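Local coordinates for protein luciferase-like enzymeAMP-CoA-ligase (PDB 4W8O) that probably activates carboxylic acids with ATP as acyl adenylates for transfer to coenzyme A, as related AMP-forming ligases of the luciferase family do, at residues A[3-7]-A[411-417]; A[9-15]-A[207-211]; A[329-333]-A[348-353]; A[355-361]-A[376-382]. All coordinates share one frame; numbering follows the deposited sequence.

Contact 1 (A[3-7]-A[411-417]); sequences ARILK and YDDDGCV
Leu6 packs its two methyls against Tyr411, and Arg4 reaches past the same ring to the turn beyond it. The apolar part is a CH-pi contact, with Leu6 CD2 over one ring face, 4.2 Å from the Tyr411 centroid, while Leu6 CD1 lies 3.9 Å from Tyr411 CG and also touches Val417 CG2. Among the polar contacts, Arg4 N gives a weak bond of 3.4 Å to Tyr411 OH, whose main partner is Val369 O. Extended from CG to NE, the Arg4 chain carries its guanidinium to the ring edge, the two planes 86° apart, where Tyr411 CE2 sits over the guanidinium face. From there Arg4 NH2 makes a second weak bond, 3.3 Å to Asp413 O. That carbonyl belongs to a type I turn closed by Gly415 N to Asp412 O (3.1 Å), and Asp412 N bonds Cys416 O. With Gly415 at positive phi, this is a beta hairpin with a type I turn and G1 bulge, joining strands 403-411 and 417-422 of the antiparallel sheet.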
loop_
_atom_site.group_PDB
_atom_site.type_symbol
_atom_site.label_atom_id
_atom_site.label_comp_id
_atom_site.label_asym_id
_atom_site.label_seq_id
_atom_site.Cartn_x
_atom_site.Cartn_y
_atom_site.Cartn_z
ATOM N N ALA A 3 -23.866 -19.183 13.654
ATOM C CA ALA A 3 -23.584 -18.377 12.427
ATOM C C ALA A 3 -23.665 -16.888 12.727
ATOM O O ALA A 3 -24.712 -16.392 13.139
ATOM C CB ALA A 3 -24.555 -18.744 11.314
ATOM N N ARG A 4 -22.563 -16.176 12.523
ATOM C CA ARG A 4 -22.529 -14.739 12.773
ATOM C C ARG A 4 -21.576 -14.018 11.826
ATOM O O ARG A 4 -20.767 -14.642 11.128
ATOM C CB ARG A 4 -22.146 -14.455 14.230
ATOM C CG ARG A 4 -20.781 -14.985 14.638
ATOM C CD ARG A 4 -20.491 -14.691 16.099
ATOM N NE ARG A 4 -19.077 -14.887 16.439
ATOM C CZ ARG A 4 -18.486 -16.067 16.635
ATOM N NH1 ARG A 4 -19.164 -17.206 16.514
ATOM N NH2 ARG A 4 -17.192 -16.110 16.949
ATOM N N ILE A 5 -21.708 -12.694 11.812
ATOM C CA ILE A 5 -20.850 -11.810 11.050
ATOM C C ILE A 5 -19.835 -11.212 12.018
ATOM O O ILE A 5 -20.219 -10.574 12.993
ATOM C CB ILE A 5 -21.671 -10.673 10.404
ATOM C CG1 ILE A 5 -22.644 -11.245 9.368
ATOM C CG2 ILE A 5 -20.750 -9.631 9.779
ATOM C CD1 ILE A 5 -23.670 -10.251 8.863
ATOM N N LEU A 6 -18.552 -11.426 11.755
ATOM C CA LEU A 6 -17.496 -10.885 12.608
ATOM C C LEU A 6 -17.381 -9.373 12.392
ATOM O O LEU A 6 -17.409 -8.897 11.256
ATOM C CB LEU A 6 -16.160 -11.550 12.291
ATOM C CG LEU A 6 -16.103 -13.081 12.346
ATOM C CD1 LEU A 6 -14.763 -13.581 11.827
ATOM C CD2 LEU A 6 -16.362 -13.591 13.760
ATOM N N LYS A 7 -17.242 -8.629 13.480
ATOM C CA LYS A 7 -17.237 -7.182 13.420
ATOM C C LYS A 7 -16.055 -6.655 14.198
ATOM O O LYS A 7 -15.903 -6.962 15.379
ATOM C CB LYS A 7 -18.538 -6.615 14.002
ATOM C CG LYS A 7 -18.622 -5.093 13.937
ATOM C CD LYS A 7 -19.903 -4.538 14.541
ATOM C CE LYS A 7 -19.936 -3.017 14.419
ATOM N NZ LYS A 7 -20.833 -2.383 15.425
ATOM N N TYR A 411 -13.640 -19.350 10.243
ATOM C CA TYR A 411 -13.161 -18.725 11.490
ATOM C C TYR A 411 -13.376 -19.613 12.724
ATOM O O TYR A 411 -14.160 -20.558 12.698
ATOM C CB TYR A 411 -13.813 -17.354 11.721
ATOM C CG TYR A 411 -15.314 -17.394 11.890
ATOM C CD1 TYR A 411 -16.154 -17.391 10.787
ATOM C CD2 TYR A 411 -15.897 -17.434 13.159
ATOM C CE1 TYR A 411 -17.526 -17.429 10.929
ATOM C CE2 TYR A 411 -17.274 -17.474 13.314
ATOM C CZ TYR A 411 -18.082 -17.473 12.192
ATOM O OH TYR A 411 -19.446 -17.511 12.322
ATOM N N ASP A 412 -12.665 -19.263 13.793
ATOM C CA ASP A 412 -12.718 -19.954 15.089
ATOM C C ASP A 412 -13.937 -19.605 15.927
ATOM O O ASP A 412 -14.673 -18.685 15.611
ATOM C CB ASP A 412 -11.492 -19.559 15.934
ATOM C CG ASP A 412 -10.312 -20.418 15.674
ATOM O OD1 ASP A 412 -10.450 -21.373 14.897
ATOM O OD2 ASP A 412 -9.240 -20.145 16.245
ATOM N N ASP A 413 -14.102 -20.336 17.029
ATOM C CA ASP A 413 -15.001 -19.930 18.113
ATOM C C ASP A 413 -14.547 -18.597 18.715
ATOM O O ASP A 413 -15.375 -17.801 19.132
ATOM C CB ASP A 413 -15.046 -21.002 19.217
ATOM C CG ASP A 413 -15.823 -22.244 18.806
ATOM O OD1 ASP A 413 -16.712 -22.154 17.931
ATOM O OD2 ASP A 413 -15.555 -23.319 19.377
ATOM N N ASP A 414 -13.232 -18.367 18.754
ATOM C CA ASP A 414 -12.657 -17.071 19.162
ATOM C C ASP A 414 -12.537 -16.031 18.035
ATOM O O ASP A 414 -11.901 -14.993 18.217
ATOM C CB ASP A 414 -11.276 -17.290 19.781
ATOM C CG ASP A 414 -11.317 -18.226 20.962
ATOM O OD1 ASP A 414 -12.275 -18.137 21.752
ATOM O OD2 ASP A 414 -10.397 -19.057 21.099
ATOM N N GLY A 415 -13.134 -16.301 16.879
ATOM C CA GLY A 415 -13.155 -15.336 15.782
ATOM C C GLY A 415 -11.858 -15.165 14.997
ATOM O O GLY A 415 -11.745 -14.236 14.188
ATOM N N CYS A 416 -10.871 -16.030 15.237
ATOM C CA CYS A 416 -9.650 -16.053 14.422
ATOM C C CYS A 416 -9.949 -16.551 13.004
ATOM O O CYS A 416 -10.677 -17.528 12.829
ATOM C CB CYS A 416 -8.586 -16.929 15.078
ATOM S SG CYS A 416 -7.916 -16.203 16.586
ATOM N N VAL A 417 -9.390 -15.868 12.005
ATOM C CA VAL A 417 -9.693 -16.139 10.601
ATOM C C VAL A 417 -8.621 -17.033 9.955
ATOM O O VAL A 417 -7.430 -16.899 10.240
ATOM C CB VAL A 417 -9.815 -14.815 9.814
ATOM C CG1 VAL A 417 -10.125 -15.075 8.346
ATOM C CG2 VAL A 417 -10.887 -13.924 10.436
#

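Contact 2 (A[9-15]-A[207-211]); sequences KEFHPNF and ETSFY
Glu207 reaches from its helix to the backbone of Asn14 and Phe15. Beyond CB the chain is extended, and Glu207 CG meets the rim of the Phe15 ring in plane, 3.9 Å from Phe15 CD2. The carboxylate carbon follows, Glu207 CD 3.6 Å from Phe15 CD2, the carboxylate and ring planes 60° apart. Glu207 OE1 takes Phe15 N at 3.1 Å from above the carboxylate plane, and Gln204 NE2 bonds it too. OE2 receives Asn14 N through its syn lone pair, nearly straight at 176°, and a water that also binds Asn14 ND2 and Tyr211 OH. With alanine at this position both N-H groups would probably lose their acceptor, and the water one partner. Alongside, Phe11 and Tyr211 form an offset stack, centroids 4.3 Å apart and planes at 15°, with Phe210 against the other face of Tyr211. Lys9 NZ bonds Tyr211 O at 3.0 Å. The 9-15 loop thus crosses the C-terminal part of helix 199-211, Phe15 reaching Leu239 of helix 228-239 and Phe23 of helix 20-30.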
loop_
_atom_site.group_PDB
_atom_site.type_symbol
_atom_site.label_atom_id
_atom_site.label_comp_id
_atom_site.label_asym_id
_atom_site.label_seq_id
_atom_site.Cartn_x
_atom_site.Cartn_y
_atom_site.Cartn_z
ATOM N N LYS A 9 -13.473 -3.716 15.965
ATOM C CA LYS A 9 -13.714 -2.701 16.980
ATOM C C LYS A 9 -13.986 -1.362 16.316
ATOM O O LYS A 9 -13.545 -1.119 15.192
ATOM C CB LYS A 9 -12.511 -2.578 17.926
ATOM C CG LYS A 9 -11.333 -1.817 17.328
ATOM C CD LYS A 9 -10.159 -1.677 18.288
ATOM C CE LYS A 9 -9.039 -0.890 17.623
ATOM N NZ LYS A 9 -7.767 -0.899 18.391
ATOM N N GLU A 10 -14.698 -0.489 17.017
ATOM C CA GLU A 10 -15.010 0.832 16.481
ATOM C C GLU A 10 -13.842 1.797 16.642
ATOM O O GLU A 10 -12.975 1.619 17.504
ATOM C CB GLU A 10 -16.270 1.413 17.144
ATOM C CG GLU A 10 -17.580 0.898 16.552
ATOM C CD GLU A 10 -17.823 1.355 15.114
ATOM O OE1 GLU A 10 -18.750 0.817 14.476
ATOM O OE2 GLU A 10 -17.104 2.249 14.615
ATOM N N PHE A 11 -13.805 2.795 15.761
ATOM C CA PHE A 11 -12.977 3.980 15.959
ATOM C C PHE A 11 -13.713 5.164 15.364
ATOM O O PHE A 11 -14.676 4.985 14.632
ATOM C CB PHE A 11 -11.553 3.821 15.384
ATOM C CG PHE A 11 -11.477 3.694 13.872
ATOM C CD1 PHE A 11 -11.468 4.816 13.057
ATOM C CD2 PHE A 11 -11.340 2.439 13.274
ATOM C CE1 PHE A 11 -11.369 4.689 11.676
ATOM C CE2 PHE A 11 -11.241 2.305 11.897
ATOM C CZ PHE A 11 -11.249 3.433 11.094
ATOM N N HIS A 12 -13.274 6.367 15.707
ATOM C CA HIS A 12 -13.871 7.583 15.185
ATOM C C HIS A 12 -12.987 8.095 14.046
ATOM O O HIS A 12 -11.868 8.533 14.297
ATOM C CB HIS A 12 -13.982 8.634 16.290
ATOM C CG HIS A 12 -14.412 9.975 15.789
ATOM N ND1 HIS A 12 -15.735 10.301 15.578
ATOM C CD2 HIS A 12 -13.692 11.061 15.417
ATOM C CE1 HIS A 12 -15.813 11.535 15.114
ATOM N NE2 HIS A 12 -14.587 12.016 15.004
ATOM N N PRO A 13 -13.470 8.026 12.789
ATOM C CA PRO A 13 -12.583 8.456 11.699
ATOM C C PRO A 13 -12.273 9.945 11.738
ATOM O O PRO A 13 -13.179 10.749 11.910
ATOM C CB PRO A 13 -13.376 8.089 10.431
ATOM C CG PRO A 13 -14.299 6.995 10.865
ATOM C CD PRO A 13 -14.693 7.392 12.267
ATOM N N ASN A 14 -10.996 10.301 11.613
ATOM C CA ASN A 14 -10.576 11.698 11.552
ATOM C C ASN A 14 -10.206 12.177 10.150
ATOM O O ASN A 14 -10.043 13.375 9.933
ATOM C CB ASN A 14 -9.396 11.938 12.496
ATOM C CG ASN A 14 -9.802 11.890 13.953
ATOM O OD1 ASN A 14 -10.785 12.512 14.352
ATOM N ND2 ASN A 14 -9.045 11.155 14.760
ATOM N N PHE A 15 -10.082 11.259 9.199
ATOM C CA PHE A 15 -9.669 11.630 7.844
ATOM C C PHE A 15 -10.708 11.200 6.802
ATOM O O PHE A 15 -10.374 10.613 5.759
ATOM C CB PHE A 15 -8.305 11.020 7.551
ATOM C CG PHE A 15 -7.248 11.403 8.552
ATOM C CD1 PHE A 15 -6.786 12.708 8.623
ATOM C CD2 PHE A 15 -6.727 10.468 9.426
ATOM C CE1 PHE A 15 -5.816 13.075 9.542
ATOM C CE2 PHE A 15 -5.759 10.825 10.349
ATOM C CZ PHE A 15 -5.299 12.131 10.405
ATOM N N GLU A 207 -6.405 4.783 7.635
ATOM C CA GLU A 207 -6.839 5.005 9.005
ATOM C C GLU A 207 -7.152 3.687 9.723
ATOM O O GLU A 207 -6.819 3.531 10.898
ATOM C CB GLU A 207 -8.035 5.966 9.052
ATOM C CG GLU A 207 -7.995 6.855 10.274
ATOM C CD GLU A 207 -9.087 7.907 10.310
ATOM O OE1 GLU A 207 -9.761 8.159 9.285
ATOM O OE2 GLU A 207 -9.257 8.492 11.389
ATOM N N THR A 208 -7.767 2.740 9.012
ATOM C CA THR A 208 -8.052 1.422 9.574
ATOM C C THR A 208 -6.755 0.711 9.961
ATOM O O THR A 208 -6.680 0.096 11.025
ATOM C CB THR A 208 -8.863 0.551 8.587
ATOM O OG1 THR A 208 -10.158 1.138 8.392
ATOM C CG2 THR A 208 -9.021 -0.888 9.090
ATOM N N SER A 209 -5.733 0.815 9.116
ATOM C CA SER A 209 -4.431 0.217 9.422
ATOM C C SER A 209 -3.787 0.834 10.687
ATOM O O SER A 209 -3.134 0.134 11.463
ATOM C CB SER A 209 -3.485 0.269 8.200
ATOM O OG SER A 209 -2.924 1.553 7.973
ATOM N N PHE A 210 -3.994 2.131 10.901
ATOM C CA PHE A 210 -3.530 2.789 12.121
ATOM C C PHE A 210 -4.202 2.215 13.377
ATOM O O PHE A 210 -3.527 1.932 14.368
ATOM C CB PHE A 210 -3.762 4.300 12.042
ATOM C CG PHE A 210 -3.442 5.031 13.315
ATOM C CD1 PHE A 210 -2.130 5.319 13.653
ATOM C CD2 PHE A 210 -4.455 5.428 14.179
ATOM C CE1 PHE A 210 -1.828 5.985 14.830
ATOM C CE2 PHE A 210 -4.163 6.098 15.357
ATOM C CZ PHE A 210 -2.846 6.381 15.680
ATOM N N TYR A 211 -5.521 2.026 13.332
ATOM C CA TYR A 211 -6.248 1.462 14.478
ATOM C C TYR A 211 -6.052 -0.045 14.671
ATOM O O TYR A 211 -6.504 -0.599 15.671
ATOM C CB TYR A 211 -7.734 1.837 14.432
ATOM C CG TYR A 211 -7.922 3.293 14.777
ATOM C CD1 TYR A 211 -7.730 3.742 16.082
ATOM C CD2 TYR A 211 -8.229 4.226 13.796
ATOM C CE1 TYR A 211 -7.870 5.082 16.405
ATOM C CE2 TYR A 211 -8.374 5.568 14.105
ATOM C CZ TYR A 211 -8.191 5.989 15.411
ATOM O OH TYR A 211 -8.323 7.313 15.722
HETATM O O HOH W 1 -11.152 6.900 17.341
HETATM O O HOH W 2 -7.386 8.871 13.628
#

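Contact 3 (A[329-333]-A[348-353]); sequences LLSIF and SCGKVS
Lys351 O is gripped by Ile332 N at 2.8 Å, nearly straight at 169°. A weaker CA-H...O contact joins Ser331 CA to Lys351 O at 3.3 Å. In the opposite sense Ser353 donates to two carbonyls of 329-333: Ser353 N bonds Leu330 O at 3.0 Å, and Ser353 OG donates to Leu329 O at 2.8 Å from above the carbonyl plane. With chi1 at 46°, OG of Ser353 is folded back between its own N and carbonyl carbon, close to that strand, and it is also bonded to Thr356 OG1. Nearby, Ser331 OG reaches Cys349 O at 3.1 Å. Leu330 and Ser331 together face Tyr322 as a classic beta bulge. Beyond the strand, Phe333 lays its ring flat over Gly350, whose CA stands 3.6 Å from the centroid, 2° off the normal. The ring also touches Lys351 CG and Ser348 OG, both obliquely; Ser348 OG accepts from Gly350 N in an ST turn. Loss of the ring, as with a serine here, is likely to uncover Gly350 CA and open a gap beside Leu341 and Ile342. Backbone N-H groups and serine hydroxyls, all donating to carbonyls, hold this buried edge, and the absence of a side chain at Gly350 lets the two segments come this close.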
loop_
_atom_site.group_PDB
_atom_site.type_symbol
_atom_site.label_atom_id
_atom_site.label_comp_id
_atom_site.label_asym_id
_atom_site.label_seq_id
_atom_site.Cartn_x
_atom_site.Cartn_y
_atom_site.Cartn_z
ATOM N N LEU A 329 -6.340 -3.839 4.661
ATOM C CA LEU A 329 -6.149 -4.865 5.679
ATOM C C LEU A 329 -7.488 -5.380 6.216
ATOM O O LEU A 329 -8.339 -4.597 6.622
ATOM C CB LEU A 329 -5.295 -4.291 6.813
ATOM C CG LEU A 329 -4.626 -5.238 7.802
ATOM C CD1 LEU A 329 -3.905 -6.380 7.114
ATOM C CD2 LEU A 329 -3.654 -4.436 8.656
ATOM N N LEU A 330 -7.658 -6.702 6.202
ATOM C CA LEU A 330 -8.924 -7.350 6.552
ATOM C C LEU A 330 -8.873 -8.092 7.880
ATOM O O LEU A 330 -9.846 -8.089 8.639
ATOM C CB LEU A 330 -9.330 -8.329 5.451
ATOM C CG LEU A 330 -9.844 -7.678 4.172
ATOM C CD1 LEU A 330 -10.181 -8.755 3.151
ATOM C CD2 LEU A 330 -11.048 -6.783 4.469
ATOM N N SER A 331 -7.762 -8.768 8.142
ATOM C CA SER A 331 -7.562 -9.390 9.443
ATOM C C SER A 331 -6.110 -9.335 9.858
ATOM O O SER A 331 -5.209 -9.400 9.020
ATOM C CB SER A 331 -8.086 -10.829 9.450
ATOM O OG SER A 331 -7.412 -11.637 8.506
ATOM N N ILE A 332 -5.911 -9.206 11.166
ATOM C CA ILE A 332 -4.592 -9.113 11.791
ATOM C C ILE A 332 -4.787 -9.119 13.314
ATOM O O ILE A 332 -5.831 -8.695 13.798
ATOM C CB ILE A 332 -3.845 -7.829 11.360
ATOM C CG1 ILE A 332 -2.401 -7.836 11.867
ATOM C CG2 ILE A 332 -4.573 -6.590 11.853
ATOM C CD1 ILE A 332 -1.488 -6.882 11.121
ATOM N N PHE A 333 -3.800 -9.595 14.069
ATOM C CA PHE A 333 -3.880 -9.517 15.536
ATOM C C PHE A 333 -3.459 -8.136 16.037
ATOM O O PHE A 333 -2.453 -7.580 15.587
ATOM C CB PHE A 333 -2.993 -10.571 16.209
ATOM C CG PHE A 333 -3.577 -11.956 16.211
ATOM C CD1 PHE A 333 -4.829 -12.200 16.764
ATOM C CD2 PHE A 333 -2.856 -13.028 15.695
ATOM C CE1 PHE A 333 -5.362 -13.480 16.783
ATOM C CE2 PHE A 333 -3.386 -14.313 15.709
ATOM C CZ PHE A 333 -4.643 -14.537 16.254
ATOM N N SER A 348 -3.317 -18.628 11.849
ATOM C CA SER A 348 -4.483 -17.863 11.419
ATOM C C SER A 348 -4.009 -16.542 10.817
ATOM O O SER A 348 -2.841 -16.195 10.934
ATOM C CB SER A 348 -5.398 -17.587 12.614
ATOM O OG SER A 348 -4.829 -16.617 13.478
ATOM N N CYS A 349 -4.932 -15.819 10.191
ATOM C CA CYS A 349 -4.684 -14.476 9.653
ATOM C C CYS A 349 -5.000 -13.376 10.676
ATOM O O CYS A 349 -4.999 -12.189 10.337
ATOM C CB CYS A 349 -5.546 -14.251 8.413
ATOM S SG CYS A 349 -5.215 -15.407 7.076
ATOM N N GLY A 350 -5.269 -13.769 11.920
ATOM C CA GLY A 350 -5.604 -12.829 12.980
ATOM C C GLY A 350 -7.104 -12.674 13.095
ATOM O O GLY A 350 -7.868 -13.532 12.647
ATOM N N LYS A 351 -7.517 -11.564 13.696
ATOM C CA LYS A 351 -8.926 -11.222 13.841
ATOM C C LYS A 351 -9.264 -10.026 12.959
ATOM O O LYS A 351 -8.374 -9.256 12.589
ATOM C CB LYS A 351 -9.230 -10.895 15.300
ATOM C CG LYS A 351 -8.804 -11.988 16.276
ATOM C CD LYS A 351 -9.131 -11.627 17.712
ATOM C CE LYS A 351 -10.630 -11.538 17.939
ATOM N NZ LYS A 351 -10.953 -11.523 19.391
ATOM N N VAL A 352 -10.554 -9.867 12.663
ATOM C CA VAL A 352 -11.048 -8.822 11.755
ATOM C C VAL A 352 -10.574 -7.434 12.178
ATOM O O VAL A 352 -10.504 -7.129 13.362
ATOM C CB VAL A 352 -12.588 -8.828 11.658
ATOM C CG1 VAL A 352 -13.072 -7.730 10.724
ATOM C CG2 VAL A 352 -13.088 -10.177 11.152
ATOM N N SER A 353 -10.219 -6.611 11.194
ATOM C CA SER A 353 -9.693 -5.273 11.451
ATOM C C SER A 353 -10.798 -4.307 11.923
ATOM O O SER A 353 -11.987 -4.581 11.731
ATOM C CB SER A 353 -8.991 -4.738 10.195
ATOM O OG SER A 353 -9.778 -4.973 9.046
HETATM O O HOH W 3 -7.946 -7.022 14.395
#

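Contact 4 (A[355-361]-A[376-382]); sequences RTLLKIV and ELRVKSD
Arg355, with its chain bent at chi3 (62°), turns its guanidinium edge to Asp382: Arg355 NH2 meets Asp382 OD2 at 3.1 Å in a salt bridge whose hydrogen bond is weak, the two planes 58° apart. Its other terminal nitrogen, NH1, forms a salt bridge with Glu10, and a water links Arg355 O to Asp382 N. Thr356 OG1 and Ser381 OG share another water, although Thr356 is also bonded to Ser353 and Ser381 to Ala383. Leu357 pairs with Lys380, Leu357 N giving to Lys380 O at 2.9 Å. Leu358 turns to the opposite face and lies side by side with Val379, its CD1 3.9 Å from Val379 CG1. This is an antiparallel beta hairpin of strands 357-362 and 367-380, the second and third strands of the five-stranded antiparallel sheet, between 6-7 and 403-411. Lys359 is a hydrogen-bonded partner of Arg378, with Lys359 N to Arg378 O at 2.8 Å. Its extended chain runs to Asp398, which Arg378 NH1 also binds, so the shared carboxylate probably offsets the two like charges. Ile360 joins the Leu358 face, where its CD1 presses tightly on Leu377 CD1 at 3.3 Å. Val361 then covers one face of the Arg378 guanidinium, its CG1 3.9 Å from Arg378 NH2, while Glu376 OE1, lying in the guanidinium plane, accepts from the same NH2 at 2.8 Å in a salt bridge.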
loop_
_atom_site.group_PDB
_atom_site.type_symbol
_atom_site.label_atom_id
_atom_site.label_comp_id
_atom_site.label_asym_id
_atom_site.label_seq_id
_atom_site.Cartn_x
_atom_site.Cartn_y
_atom_site.Cartn_z
ATOM N N ARG A 355 -13.633 -1.538 12.384
ATOM C CA ARG A 355 -14.677 -1.002 11.517
ATOM C C ARG A 355 -14.870 -1.806 10.234
ATOM O O ARG A 355 -15.257 -1.259 9.204
ATOM C CB ARG A 355 -14.407 0.483 11.218
ATOM C CG ARG A 355 -14.856 1.400 12.351
ATOM C CD ARG A 355 -14.633 2.870 12.036
ATOM N NE ARG A 355 -15.388 3.317 10.880
ATOM C CZ ARG A 355 -16.617 3.823 10.906
ATOM N NH1 ARG A 355 -17.289 3.960 12.046
ATOM N NH2 ARG A 355 -17.181 4.196 9.766
ATOM N N THR A 356 -14.619 -3.114 10.316
ATOM C CA THR A 356 -14.749 -4.031 9.195
ATOM C C THR A 356 -15.717 -5.156 9.564
ATOM O O THR A 356 -15.720 -5.632 10.710
ATOM C CB THR A 356 -13.380 -4.640 8.835
ATOM O OG1 THR A 356 -12.474 -3.595 8.454
ATOM C CG2 THR A 356 -13.494 -5.650 7.700
ATOM N N LEU A 357 -16.544 -5.567 8.599
ATOM C CA LEU A 357 -17.386 -6.758 8.747
ATOM C C LEU A 357 -16.830 -7.898 7.887
ATOM O O LEU A 357 -16.422 -7.672 6.746
ATOM C CB LEU A 357 -18.824 -6.462 8.319
ATOM C CG LEU A 357 -19.549 -5.301 9.003
ATOM C CD1 LEU A 357 -20.873 -5.049 8.298
ATOM C CD2 LEU A 357 -19.765 -5.566 10.482
ATOM N N LEU A 358 -16.827 -9.114 8.434
ATOM C CA LEU A 358 -16.386 -10.302 7.692
ATOM C C LEU A 358 -17.349 -11.462 7.908
ATOM O O LEU A 358 -17.700 -11.788 9.048
ATOM C CB LEU A 358 -14.970 -10.707 8.116
ATOM C CG LEU A 358 -14.318 -11.819 7.284
ATOM C CD1 LEU A 358 -12.817 -11.616 7.232
ATOM C CD2 LEU A 358 -14.638 -13.217 7.806
ATOM N N LYS A 359 -17.787 -12.074 6.813
ATOM C CA LYS A 359 -18.661 -13.234 6.882
ATOM C C LYS A 359 -18.145 -14.358 5.994
ATOM O O LYS A 359 -17.410 -14.116 5.031
ATOM C CB LYS A 359 -20.101 -12.854 6.503
ATOM C CG LYS A 359 -20.291 -12.402 5.063
ATOM C CD LYS A 359 -21.728 -11.978 4.788
ATOM C CE LYS A 359 -21.935 -11.717 3.303
ATOM N NZ LYS A 359 -23.317 -11.281 2.953
ATOM N N ILE A 360 -18.512 -15.584 6.357
ATOM C CA ILE A 360 -18.235 -16.779 5.560
ATOM C C ILE A 360 -19.568 -17.254 4.994
ATOM O O ILE A 360 -20.500 -17.503 5.759
ATOM C CB ILE A 360 -17.652 -17.926 6.412
ATOM C CG1 ILE A 360 -16.458 -17.454 7.246
ATOM C CG2 ILE A 360 -17.264 -19.113 5.535
ATOM C CD1 ILE A 360 -15.196 -17.222 6.463
ATOM N N VAL A 361 -19.660 -17.381 3.671
ATOM C CA VAL A 361 -20.911 -17.762 3.015
ATOM C C VAL A 361 -20.783 -19.089 2.279
ATOM O O VAL A 361 -19.851 -19.307 1.503
ATOM C CB VAL A 361 -21.378 -16.672 2.026
ATOM C CG1 VAL A 361 -22.580 -17.143 1.217
ATOM C CG2 VAL A 361 -21.725 -15.402 2.783
ATOM N N GLU A 376 -16.995 -19.051 1.403
ATOM C CA GLU A 376 -16.379 -17.921 0.714
ATOM C C GLU A 376 -16.285 -16.733 1.671
ATOM O O GLU A 376 -17.295 -16.329 2.263
ATOM C CB GLU A 376 -17.199 -17.528 -0.522
ATOM C CG GLU A 376 -17.698 -18.703 -1.362
ATOM C CD GLU A 376 -18.336 -18.279 -2.681
ATOM O OE1 GLU A 376 -18.939 -17.185 -2.750
ATOM O OE2 GLU A 376 -18.241 -19.053 -3.657
ATOM N N LEU A 377 -15.085 -16.186 1.842
ATOM C CA LEU A 377 -14.926 -14.968 2.651
ATOM C C LEU A 377 -15.489 -13.750 1.939
ATOM O O LEU A 377 -15.118 -13.443 0.797
ATOM C CB LEU A 377 -13.464 -14.700 3.014
ATOM C CG LEU A 377 -13.021 -15.336 4.325
ATOM C CD1 LEU A 377 -12.878 -16.838 4.135
ATOM C CD2 LEU A 377 -11.722 -14.720 4.820
ATOM N N ARG A 378 -16.382 -13.055 2.629
ATOM C CA ARG A 378 -16.937 -11.809 2.125
ATOM C C ARG A 378 -16.821 -10.729 3.180
ATOM O O ARG A 378 -17.003 -10.989 4.368
ATOM C CB ARG A 378 -18.382 -12.016 1.700
ATOM C CG ARG A 378 -18.531 -13.194 0.757
ATOM C CD ARG A 378 -19.775 -13.080 -0.077
ATOM N NE ARG A 378 -19.963 -14.261 -0.912
ATOM C CZ ARG A 378 -21.133 -14.654 -1.403
ATOM N NH1 ARG A 378 -22.235 -13.964 -1.146
ATOM N NH2 ARG A 378 -21.204 -15.746 -2.145
ATOM N N VAL A 379 -16.522 -9.512 2.735
ATOM C CA VAL A 379 -16.135 -8.428 3.633
ATOM C C VAL A 379 -16.792 -7.107 3.237
ATOM O O VAL A 379 -17.181 -6.925 2.079
ATOM C CB VAL A 379 -14.600 -8.270 3.653
ATOM C CG1 VAL A 379 -13.948 -9.547 4.171
ATOM C CG2 VAL A 379 -14.067 -7.935 2.267
ATOM N N LYS A 380 -16.925 -6.198 4.208
ATOM C CA LYS A 380 -17.578 -4.909 3.979
ATOM C C LYS A 380 -17.069 -3.849 4.941
ATOM O O LYS A 380 -16.997 -4.081 6.136
ATOM C CB LYS A 380 -19.096 -5.041 4.128
ATOM C CG LYS A 380 -19.867 -3.795 3.713
ATOM C CD LYS A 380 -21.363 -4.046 3.752
ATOM C CE LYS A 380 -22.164 -2.809 3.376
ATOM N NZ LYS A 380 -23.629 -3.102 3.351
ATOM N N SER A 381 -16.709 -2.692 4.391
ATOM C CA SER A 381 -16.228 -1.555 5.169
ATOM C C SER A 381 -16.168 -0.313 4.295
ATOM O O SER A 381 -16.323 -0.384 3.071
ATOM C CB SER A 381 -14.825 -1.823 5.722
ATOM O OG SER A 381 -13.817 -1.573 4.753
ATOM N N ASP A 382 -15.890 0.818 4.935
ATOM C CA ASP A 382 -15.757 2.091 4.242
ATOM C C ASP A 382 -14.438 2.209 3.482
ATOM O O ASP A 382 -14.233 3.200 2.791
ATOM C CB ASP A 382 -15.863 3.255 5.235
ATOM C CG ASP A 382 -17.262 3.444 5.781
ATOM O OD1 ASP A 382 -18.223 2.792 5.295
ATOM O OD2 ASP A 382 -17.394 4.272 6.702
HETATM O O HOH W 4 -16.224 0.881 7.854
HETATM O O HOH W 5 -11.827 -2.457 6.130
#

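Overall arrangement
Contacts 1, 3 and 4 form a cluster, their centres about 11 Å from one another, while the centre of contact 2 lies further off, about 15 Å from contact 3, 17 Å from contact 4 and 21 Å from contact 1. Leu6 joins contacts 1, 3 and 4: Leu6 N probably bonds Leu358 O at 2.9 Å, and its CB packs on Val352 CG2. Val417 O probably bonds Cys349 N at 2.7 Å, linking the hairpin of contact 1 to the edge of contact 3. Contact 2 is tied to contact 4 by the salt bridge of Glu10 with Arg355. The side chain of Leu329 in contact 3 lies about 4 Å from a bound polyethylene glycol, probably from the crystallisation liquor, which occupies a pocket.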